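Local structure of glutathione peroxidase (Schistosoma mansoni, 2V1M) at residues Leu68-Asn73 with Asp99-Ile104; Asn73-Gln78 with Ile130-Ser135; Lys119-Gly124 with Gln142-Lys147. The protein catalyses the reduction of hydrogen peroxide by glutathione, yielding glutathione disulfide and water. All blocks are in the same frame, centred on the assembly; numbering follows the deposited sequence. Where two conformers were deposited one is given.

Contact 1 of 3, residues Leu68-Asn73 with Asp99-Ile104; sequences LAFPCN and DMFSKI
Ala-69 grips the neighbouring strand with both of its backbone polar groups, as a residue of a parallel sheet does: its N donates to Asp-99 O at 2.9 Å, and its O accepts from Phe-101 N at 2.9 Å. The next rung of this ladder would need an N-H at residue 71, but Pro-71 has none. Its CD instead sits 2.9 Å from Phe-101 O, a buried carbonyl with no partner in the model. Beyond this break the chains join again, Ile-104 N donating to Pro-71 O at 3.0 Å in a nearly straight bond (164°). Water 1 extends the link, accepting from Asn-73 N and donating to Ile-104 O.

On the face that carries Leu-68 and Phe-70 the packing is apolar. The rings of Phe-70 and Phe-101 form an offset stack, centroids 4.5 Å apart and planes 16° from parallel. Each ring has its CG anti to its own carbonyl carbon, and Phe-70 CE1 lies against Phe-101 CG. Leu-68 CB touches Phe-101 CE2 at 3.7 Å, and Ile-104 CD1 reaches Phe-70 CD1. On the other face the small Ala-69 methyl accommodates the sulfur of Met-100, with CB 3.7 Å from SD. At the polar end Lys-103 lays its methylenes along Pro-71 and sends NZ to the carbonyls of Glu-79 and Trp-81.

The pair closes the beta-alpha-beta unit of strand 65-71, helix 83-94 and strand 99-100. The helix packs on Pro-71 and Met-100, Val-16 of strand 15-17 meets both phenylalanines, and strand 33-39 flanks strand 65-71 as its other neighbour.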
loop_
_atom_site.group_PDB
_atom_site.type_symbol
_atom_site.label_atom_id
_atom_site.label_comp_id
_atom_site.label_asym_id
_atom_site.label_seq_id
_atom_site.Cartn_x
_atom_site.Cartn_y
_atom_site.Cartn_z
ATOM N N LEU A 68 1.580 0.993 3.960
ATOM C CA LEU A 68 2.668 1.201 3.007
ATOM C C LEU A 68 2.043 1.768 1.740
ATOM O O LEU A 68 1.166 1.120 1.152
ATOM C CB LEU A 68 3.391 -0.105 2.667
ATOM C CG LEU A 68 4.221 -0.797 3.728
ATOM C CD1 LEU A 68 3.466 -1.341 4.846
ATOM C CD2 LEU A 68 5.042 -1.872 3.023
ATOM N N ALA A 69 2.512 2.937 1.303
ATOM C CA ALA A 69 1.930 3.623 0.128
ATOM C C ALA A 69 2.970 3.722 -0.980
ATOM O O ALA A 69 4.049 4.329 -0.802
ATOM C CB ALA A 69 1.443 5.004 0.517
ATOM N N PHE A 70 2.624 3.131 -2.132
ATOM C CA PHE A 70 3.475 3.072 -3.318
ATOM C C PHE A 70 2.915 3.964 -4.417
ATOM O O PHE A 70 1.911 3.619 -5.038
ATOM C CB PHE A 70 3.585 1.628 -3.820
ATOM C CG PHE A 70 4.441 0.781 -2.905
ATOM C CD1 PHE A 70 5.822 0.746 -3.081
ATOM C CD2 PHE A 70 3.855 0.064 -1.862
ATOM C CE1 PHE A 70 6.634 0.026 -2.223
ATOM C CE2 PHE A 70 4.665 -0.672 -0.995
ATOM C CZ PHE A 70 6.053 -0.685 -1.170
ATOM N N PRO A 71 3.560 5.104 -4.685
ATOM C CA PRO A 71 3.123 5.936 -5.825
ATOM C C PRO A 71 3.275 5.153 -7.124
ATOM O O PRO A 71 4.213 4.381 -7.305
ATOM C CB PRO A 71 4.097 7.126 -5.795
ATOM C CG PRO A 71 4.561 7.189 -4.304
ATOM C CD PRO A 71 4.704 5.728 -3.964
ATOM N N CYS A 72 2.353 5.423 -8.054
ATOM C CA CYS A 72 2.379 4.727 -9.350
ATOM C C CYS A 72 1.691 5.622 -10.363
ATOM O O CYS A 72 0.593 6.129 -10.101
ATOM C CB CYS A 72 1.620 3.374 -9.218
ATOM S SG CYS A 72 1.444 2.505 -10.789
ATOM N N ASN A 73 2.356 5.825 -11.517
ATOM C CA ASN A 73 1.866 6.699 -12.570
ATOM C C ASN A 73 1.263 5.922 -13.768
ATOM O O ASN A 73 1.231 6.467 -14.881
ATOM C CB ASN A 73 2.974 7.649 -13.062
ATOM C CG ASN A 73 2.403 8.818 -13.850
ATOM O OD1 ASN A 73 1.324 9.325 -13.548
ATOM N ND2 ASN A 73 3.125 9.261 -14.861
ATOM N N ASP A 99 4.124 4.921 6.044
ATOM C CA ASP A 99 5.335 4.788 5.249
ATOM C C ASP A 99 5.045 5.034 3.774
ATOM O O ASP A 99 4.221 4.359 3.159
ATOM C CB ASP A 99 5.955 3.419 5.500
ATOM C CG ASP A 99 6.514 3.287 6.909
ATOM O OD1 ASP A 99 6.842 4.315 7.534
ATOM O OD2 ASP A 99 6.652 2.130 7.361
ATOM N N MET A 100 5.797 5.974 3.198
ATOM C CA MET A 100 5.752 6.351 1.792
ATOM C C MET A 100 6.957 5.804 1.058
ATOM O O MET A 100 8.094 5.818 1.570
ATOM C CB MET A 100 5.769 7.884 1.659
ATOM C CG MET A 100 4.537 8.616 2.239
ATOM S SD MET A 100 2.981 8.250 1.396
ATOM C CE MET A 100 3.357 8.693 -0.298
ATOM N N PHE A 101 6.704 5.370 -0.180
ATOM C CA PHE A 101 7.745 4.770 -1.031
ATOM C C PHE A 101 7.985 5.550 -2.301
ATOM O O PHE A 101 7.225 6.436 -2.681
ATOM C CB PHE A 101 7.415 3.285 -1.277
ATOM C CG PHE A 101 7.472 2.496 0.025
ATOM C CD1 PHE A 101 8.670 1.916 0.434
ATOM C CD2 PHE A 101 6.370 2.471 0.903
ATOM C CE1 PHE A 101 8.772 1.253 1.674
ATOM C CE2 PHE A 101 6.470 1.848 2.126
ATOM C CZ PHE A 101 7.679 1.255 2.531
ATOM N N SER A 102 9.094 5.227 -2.976
ATOM C CA SER A 102 9.325 5.733 -4.302
ATOM C C SER A 102 8.371 5.091 -5.324
ATOM O O SER A 102 7.798 4.007 -5.130
ATOM C CB SER A 102 10.793 5.494 -4.719
ATOM O OG SER A 102 11.683 6.368 -4.043
ATOM N N LYS A 103 8.220 5.809 -6.432
ATOM C CA LYS A 103 7.278 5.416 -7.488
ATOM C C LYS A 103 7.715 4.099 -8.136
ATOM O O LYS A 103 8.917 3.845 -8.388
ATOM C CB LYS A 103 7.165 6.582 -8.475
ATOM C CG LYS A 103 6.096 6.434 -9.558
ATOM C CD LYS A 103 6.213 7.503 -10.632
ATOM C CE LYS A 103 6.051 8.908 -10.052
ATOM N NZ LYS A 103 6.045 9.933 -11.137
ATOM N N ILE A 104 6.720 3.246 -8.405
ATOM C CA ILE A 104 6.894 1.952 -9.033
ATOM C C ILE A 104 5.802 1.739 -10.067
ATOM O O ILE A 104 4.818 2.504 -10.173
ATOM C CB ILE A 104 6.835 0.816 -7.999
ATOM C CG1 ILE A 104 5.488 0.799 -7.265
ATOM C CG2 ILE A 104 8.056 0.898 -7.041
ATOM C CD1 ILE A 104 5.201 -0.513 -6.511
HETATM O O HOH W 1 4.634 4.368 -12.265
HETATM O O HOH W 2 6.327 9.107 -13.916
#

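Contact 2 of 3, residues Asn73-Gln78 with Ile130-Ser135; sequences NQFGGQ and IKWNFS. With SO4 (sulfate ion), chain B.
Phe-75 is wedged into the loop 130-135, and its CB stands over the six-membered ring of Trp-132, 3.5 Å from the centroid and 9° off the ring normal, a well-formed CH-pi contact. The phenyl ring then slides past the indole, taking Trp-132 CA over one face and Gln-74 CB over the other. Asn-133 OD1 lies at its edge, 3.4 Å from CD2, while CZ meets Ile-130 CG2 at 3.8 Å. A large apolar side chain suits this enclosed place. A water lies between Phe-75 N, from which it accepts, and Asn-133 OD1.

The outer side is looser. Gly-76, with positive phi and no side chain, lets Trp-132 CH2 approach its N to 3.4 Å. Lys-131 points its side chain off the contact, and its NZ donates to O1 of a sulfate, probably from the crystallisation liquor, at 2.7 Å.

Between the two regions Gln-78 OE1 takes a weak bond from Trp-132 NE1 (3.2 Å, 126°), the amide standing nearly perpendicular to the indole. Asn-133 ND2 donates to OD2 of the cysteinesulfonic acid at position 43, the active-site position by similarity, and Trp-132 NE1 makes a second weak bond, to its OD1. Trp-132 and Asn-133 thus hold the oxidised cysteine with Gln-78 beside them, consistent with the Cys/Sec-Gln-Trp-Asn tetrad of glutathione peroxidases.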
loop_
_atom_site.group_PDB
_atom_site.type_symbol
_atom_site.label_atom_id
_atom_site.label_comp_id
_atom_site.label_asym_id
_atom_site.label_seq_id
_atom_site.Cartn_x
_atom_site.Cartn_y
_atom_site.Cartn_z
ATOM N N ASN A 73 2.356 5.825 -11.517
ATOM C CA ASN A 73 1.866 6.699 -12.570
ATOM C C ASN A 73 1.263 5.922 -13.768
ATOM O O ASN A 73 1.231 6.467 -14.881
ATOM C CB ASN A 73 2.974 7.649 -13.062
ATOM C CG ASN A 73 2.403 8.818 -13.850
ATOM O OD1 ASN A 73 1.324 9.325 -13.548
ATOM N ND2 ASN A 73 3.125 9.261 -14.861
ATOM N N GLN A 74 0.796 4.686 -13.549
ATOM C CA GLN A 74 0.239 3.896 -14.643
ATOM C C GLN A 74 -1.225 4.175 -14.934
ATOM O O GLN A 74 -1.745 3.610 -15.911
ATOM C CB GLN A 74 0.454 2.403 -14.403
ATOM C CG GLN A 74 1.908 2.027 -14.513
ATOM C CD GLN A 74 2.099 0.533 -14.363
ATOM O OE1 GLN A 74 1.795 -0.047 -13.312
ATOM N NE2 GLN A 74 2.574 -0.114 -15.440
ATOM N N PHE A 75 -1.909 5.007 -14.129
ATOM C CA PHE A 75 -3.356 5.158 -14.218
ATOM C C PHE A 75 -3.707 6.619 -14.506
ATOM O O PHE A 75 -3.791 7.431 -13.593
ATOM C CB PHE A 75 -4.020 4.622 -12.943
ATOM C CG PHE A 75 -3.641 3.188 -12.648
ATOM C CD1 PHE A 75 -4.121 2.148 -13.462
ATOM C CD2 PHE A 75 -2.729 2.902 -11.648
ATOM C CE1 PHE A 75 -3.729 0.834 -13.209
ATOM C CE2 PHE A 75 -2.354 1.581 -11.392
ATOM C CZ PHE A 75 -2.868 0.546 -12.185
ATOM N N GLY A 76 -3.923 6.893 -15.784
ATOM C CA GLY A 76 -4.365 8.218 -16.178
ATOM C C GLY A 76 -3.323 9.314 -15.992
ATOM O O GLY A 76 -3.665 10.498 -15.955
ATOM N N GLY A 77 -2.057 8.941 -15.875
ATOM C CA GLY A 77 -0.989 9.927 -15.620
ATOM C C GLY A 77 -1.277 10.735 -14.345
ATOM O O GLY A 77 -0.943 11.930 -14.260
ATOM N N GLN A 78 -1.812 10.064 -13.317
ATOM C CA GLN A 78 -2.245 10.748 -12.103
ATOM C C GLN A 78 -1.210 10.820 -10.984
ATOM O O GLN A 78 -1.493 11.401 -9.923
ATOM C CB GLN A 78 -3.583 10.174 -11.632
ATOM C CG GLN A 78 -4.667 10.500 -12.624
ATOM C CD GLN A 78 -6.028 9.873 -12.292
ATOM O OE1 GLN A 78 -6.185 9.070 -11.375
ATOM N NE2 GLN A 78 -7.043 10.245 -13.062
ATOM N N ILE A 130 -4.061 -4.673 -11.542
ATOM C CA ILE A 130 -4.540 -3.566 -10.706
ATOM C C ILE A 130 -5.381 -2.656 -11.616
ATOM O O ILE A 130 -4.955 -2.315 -12.736
ATOM C CB ILE A 130 -3.369 -2.791 -10.074
ATOM C CG1 ILE A 130 -2.420 -3.704 -9.291
ATOM C CG2 ILE A 130 -3.878 -1.619 -9.240
ATOM C CD1 ILE A 130 -3.104 -4.535 -8.204
ATOM N N LYS A 131 -6.558 -2.268 -11.138
ATOM C CA LYS A 131 -7.489 -1.589 -12.020
ATOM C C LYS A 131 -7.397 -0.076 -12.033
ATOM O O LYS A 131 -7.719 0.547 -13.051
ATOM C CB LYS A 131 -8.904 -1.990 -11.695
ATOM C CG LYS A 131 -9.202 -3.415 -12.082
ATOM C CD LYS A 131 -10.562 -3.833 -11.519
ATOM C CE LYS A 131 -11.013 -5.204 -11.985
ATOM N NZ LYS A 131 -10.033 -6.267 -11.676
ATOM N N TRP A 132 -6.957 0.532 -10.937
ATOM C CA TRP A 132 -6.784 1.983 -10.893
ATOM C C TRP A 132 -5.936 2.312 -9.660
ATOM O O TRP A 132 -5.504 1.413 -8.917
ATOM C CB TRP A 132 -8.153 2.737 -10.896
ATOM C CG TRP A 132 -8.040 4.129 -11.434
ATOM C CD1 TRP A 132 -8.218 5.301 -10.748
ATOM C CD2 TRP A 132 -7.669 4.504 -12.770
ATOM N NE1 TRP A 132 -7.985 6.380 -11.582
ATOM C CE2 TRP A 132 -7.636 5.918 -12.821
ATOM C CE3 TRP A 132 -7.378 3.782 -13.955
ATOM C CZ2 TRP A 132 -7.337 6.627 -14.003
ATOM C CZ3 TRP A 132 -7.086 4.495 -15.133
ATOM C CH2 TRP A 132 -7.066 5.906 -15.133
ATOM N N ASN A 133 -5.710 3.604 -9.438
ATOM C CA ASN A 133 -5.086 4.045 -8.188
ATOM C C ASN A 133 -5.919 3.597 -6.984
ATOM O O ASN A 133 -7.145 3.510 -7.039
ATOM C CB ASN A 133 -4.929 5.558 -8.208
ATOM C CG ASN A 133 -4.277 6.052 -9.473
ATOM O OD1 ASN A 133 -3.133 5.690 -9.793
ATOM N ND2 ASN A 133 -5.022 6.859 -10.232
ATOM N N PHE A 134 -5.222 3.406 -5.860
ATOM C CA PHE A 134 -5.820 3.138 -4.554
ATOM C C PHE A 134 -6.463 1.767 -4.420
ATOM O O PHE A 134 -7.416 1.603 -3.669
ATOM C CB PHE A 134 -6.761 4.265 -4.099
ATOM C CG PHE A 134 -6.038 5.587 -3.969
ATOM C CD1 PHE A 134 -5.199 5.833 -2.885
ATOM C CD2 PHE A 134 -6.202 6.598 -4.922
ATOM C CE1 PHE A 134 -4.537 7.033 -2.735
ATOM C CE2 PHE A 134 -5.524 7.801 -4.778
ATOM C CZ PHE A 134 -4.698 8.045 -3.713
ATOM N N SER A 135 -5.921 0.756 -5.107
ATOM C CA SER A 135 -6.247 -0.612 -4.687
ATOM C C SER A 135 -5.534 -0.872 -3.345
ATOM O O SER A 135 -4.590 -0.149 -2.960
ATOM C CB SER A 135 -5.751 -1.614 -5.723
ATOM O OG SER A 135 -6.445 -2.839 -5.617
HETATM S S SO4 B . -9.854 -5.467 -8.005
HETATM O O1 SO4 B . -9.059 -6.061 -9.131
HETATM O O2 SO4 B . -11.253 -5.909 -8.194
HETATM O O3 SO4 B . -9.293 -6.004 -6.749
HETATM O O4 SO4 B . -9.813 -4.007 -8.075
HETATM O O HOH W 3 -1.385 6.766 -11.862
#

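Contact 3 of 3, residues Lys119-Gly124 with Gln142-Lys147; sequences KSRQHG and QGQPVK. With SO4 (sulfate ion), chain C.
Arg-121, near the C-terminal end of the helix that begins at residue 113, passes 6.2 Å from Pro-145 between CA atoms, and Gln-122 comes 6.3 Å from Lys-147 in the same measure, so the chain leaving the helix runs beside the start of strand 145-149 without any direct backbone bond to it.

The main polar link is made by two long side chains. Arg-121 NH1 donates to Gln-144 OE1 at 2.9 Å with an angle of 161°. The acceptor lies in the guanidinium plane, but the donor stands well above the carbonyl plane of the amide, so the lone pairs of OE1 are not aimed at it. Gln-144 is bent at chi2 (-61°), which folds its amide back until NE2 donates almost straight to Gln-142 O, at 3.1 Å; Asn-9 O is a second acceptor for the same nitrogen. Both halves of the amide are therefore engaged, and its rotation is fixed. Water 4 accepts from Arg-121 NH1 and donates to Pro-145 O, adding a water-mediated link from the arginine to the first residue of the strand.

Apolar contact is modest: Arg-121 CB and CG lie on the pyrrolidine ring of Pro-145, with CB to CB 4.0 Å. A compact proline suits this spot beneath the arginine methylenes. Gln-122 CG makes van der Waals contact with the backbone carbonyl of Pro-145, 3.6 Å from its O. Further along, His-123 donates from ND1 to Gly-124 O and from NE2 to a sulfate oxygen O2 at 2.7 Å, consistent with a positively charged imidazole.

Pro-145 also packs on Phe-117 and Leu-118 of helix 113-121, so the helix covers the beginning of this outermost strand. Val-146 and Lys-147 both face Leu-138 of strand 136-139 in a classic beta bulge, and Lys-147 forms a salt bridge to Asp-161 of helix 159-167.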
loop_
_atom_site.group_PDB
_atom_site.type_symbol
_atom_site.label_atom_id
_atom_site.label_comp_id
_atom_site.label_asym_id
_atom_site.label_seq_id
_atom_site.Cartn_x
_atom_site.Cartn_y
_atom_site.Cartn_z
ATOM N N LYS A 119 -0.275 -9.761 -6.440
ATOM C CA LYS A 119 -1.265 -10.201 -7.438
ATOM C C LYS A 119 -1.260 -11.722 -7.614
ATOM O O LYS A 119 -2.296 -12.287 -7.958
ATOM C CB LYS A 119 -1.018 -9.512 -8.777
ATOM C CG LYS A 119 -1.289 -8.014 -8.764
ATOM C CD LYS A 119 -1.218 -7.407 -10.161
ATOM C CE LYS A 119 0.160 -7.492 -10.769
ATOM N NZ LYS A 119 0.128 -6.966 -12.144
ATOM N N SER A 120 -0.123 -12.373 -7.346
ATOM C CA SER A 120 -0.068 -13.841 -7.454
ATOM C C SER A 120 -0.804 -14.520 -6.292
ATOM O O SER A 120 -1.109 -15.726 -6.377
ATOM C CB SER A 120 1.373 -14.353 -7.493
ATOM O OG SER A 120 1.981 -14.372 -6.224
ATOM N N ARG A 121 -1.058 -13.777 -5.202
ATOM C CA ARG A 121 -1.688 -14.339 -4.005
ATOM C C ARG A 121 -3.176 -14.035 -3.876
ATOM O O ARG A 121 -3.875 -14.834 -3.217
ATOM C CB ARG A 121 -0.939 -13.900 -2.727
ATOM C CG ARG A 121 0.460 -14.484 -2.587
ATOM C CD ARG A 121 0.405 -16.020 -2.444
ATOM N NE ARG A 121 1.686 -16.622 -2.077
ATOM C CZ ARG A 121 2.154 -16.707 -0.832
ATOM N NH1 ARG A 121 1.449 -16.251 0.195
ATOM N NH2 ARG A 121 3.338 -17.285 -0.630
ATOM N N GLN A 122 -3.621 -12.888 -4.410
ATOM C CA GLN A 122 -5.039 -12.516 -4.306
ATOM C C GLN A 122 -5.507 -11.977 -5.639
ATOM O O GLN A 122 -4.996 -10.940 -6.117
ATOM C CB GLN A 122 -5.258 -11.446 -3.226
ATOM C CG GLN A 122 -5.124 -11.964 -1.809
ATOM C CD GLN A 122 -6.215 -12.975 -1.463
ATOM O OE1 GLN A 122 -5.919 -14.175 -1.197
ATOM N NE2 GLN A 122 -7.454 -12.588 -1.498
ATOM N N HIS A 123 -6.469 -12.683 -6.219
ATOM C CA HIS A 123 -7.014 -12.347 -7.531
ATOM C C HIS A 123 -7.985 -11.160 -7.424
ATOM O O HIS A 123 -8.758 -11.042 -6.459
ATOM C CB HIS A 123 -7.739 -13.548 -8.099
ATOM C CG HIS A 123 -7.946 -13.450 -9.587
ATOM N ND1 HIS A 123 -8.990 -12.732 -10.129
ATOM C CD2 HIS A 123 -7.245 -13.949 -10.639
ATOM C CE1 HIS A 123 -8.939 -12.810 -11.449
ATOM N NE2 HIS A 123 -7.885 -13.532 -11.786
ATOM N N GLY A 124 -7.938 -10.319 -8.451
ATOM C CA GLY A 124 -8.867 -9.195 -8.555
ATOM C C GLY A 124 -10.264 -9.640 -9.010
ATOM O O GLY A 124 -10.561 -10.837 -9.184
ATOM N N GLN A 142 2.271 -12.709 9.385
ATOM C CA GLN A 142 3.258 -13.623 8.802
ATOM C C GLN A 142 3.597 -13.260 7.360
ATOM O O GLN A 142 4.235 -14.039 6.643
ATOM C CB GLN A 142 2.790 -15.094 8.920
ATOM C CG GLN A 142 2.771 -15.583 10.343
ATOM C CD GLN A 142 1.600 -15.065 11.156
ATOM O OE1 GLN A 142 0.451 -15.093 10.712
ATOM N NE2 GLN A 142 1.892 -14.613 12.364
ATOM N N GLY A 143 3.199 -12.074 6.911
ATOM C CA GLY A 143 3.625 -11.580 5.614
ATOM C C GLY A 143 2.848 -12.170 4.437
ATOM O O GLY A 143 3.290 -12.061 3.290
ATOM N N GLN A 144 1.686 -12.767 4.728
ATOM C CA GLN A 144 0.858 -13.429 3.703
ATOM C C GLN A 144 -0.251 -12.477 3.256
ATOM O O GLN A 144 -1.055 -12.026 4.081
ATOM C CB GLN A 144 0.232 -14.700 4.276
ATOM C CG GLN A 144 1.261 -15.619 4.932
ATOM C CD GLN A 144 2.298 -16.084 3.943
ATOM O OE1 GLN A 144 1.965 -16.792 2.993
ATOM N NE2 GLN A 144 3.546 -15.687 4.129
ATOM N N PRO A 145 -0.329 -12.169 1.949
ATOM C CA PRO A 145 -1.471 -11.350 1.431
ATOM C C PRO A 145 -2.744 -12.206 1.441
ATOM O O PRO A 145 -2.835 -13.223 0.731
ATOM C CB PRO A 145 -1.052 -10.984 0.009
ATOM C CG PRO A 145 0.462 -11.277 -0.046
ATOM C CD PRO A 145 0.626 -12.481 0.859
ATOM N N VAL A 146 -3.715 -11.796 2.265
ATOM C CA VAL A 146 -4.913 -12.594 2.458
ATOM C C VAL A 146 -6.191 -11.890 2.028
ATOM O O VAL A 146 -7.259 -12.552 2.062
ATOM C CB VAL A 146 -5.038 -13.180 3.879
ATOM C CG1 VAL A 146 -3.886 -14.131 4.170
ATOM C CG2 VAL A 146 -5.116 -12.060 4.922
ATOM N N LYS A 147 -6.143 -10.615 1.599
ATOM C CA LYS A 147 -7.336 -9.997 1.043
ATOM C C LYS A 147 -6.892 -8.885 0.123
ATOM O O LYS A 147 -5.845 -8.244 0.334
ATOM C CB LYS A 147 -8.297 -9.493 2.120
ATOM C CG LYS A 147 -9.744 -9.352 1.609
ATOM C CD LYS A 147 -10.760 -9.546 2.726
ATOM C CE LYS A 147 -12.162 -9.195 2.280
ATOM N NZ LYS A 147 -13.131 -9.295 3.409
HETATM S S SO4 C . -6.611 -13.068 -15.433
HETATM O O1 SO4 C . -7.084 -13.363 -16.792
HETATM O O2 SO4 C . -7.742 -13.290 -14.521
HETATM O O3 SO4 C . -5.523 -14.005 -15.141
HETATM O O4 SO4 C . -6.149 -11.683 -15.312
HETATM O O HOH W 4 -1.111 -15.435 0.673
#

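Contact 1 is core, contact 2 is partly buried and contact 3 lies at the surface. Contacts 1 and 3 belong to the two outermost strands of the same five-stranded sheet, on opposite sides of the chain's centre, with about 10 Å between their nearest atoms. Contact 2 continues directly from contact 1 through Asn-73, and it reaches contact 3 where Ile-130 CD1 packs on Lys-119 CD. The chemistry follows the place: backbone ladder and stacked rings in the core, an aromatic wedge with polar side chains beside the probable active-site position in the loops, and a polar, water-assisted side-chain network on the surface.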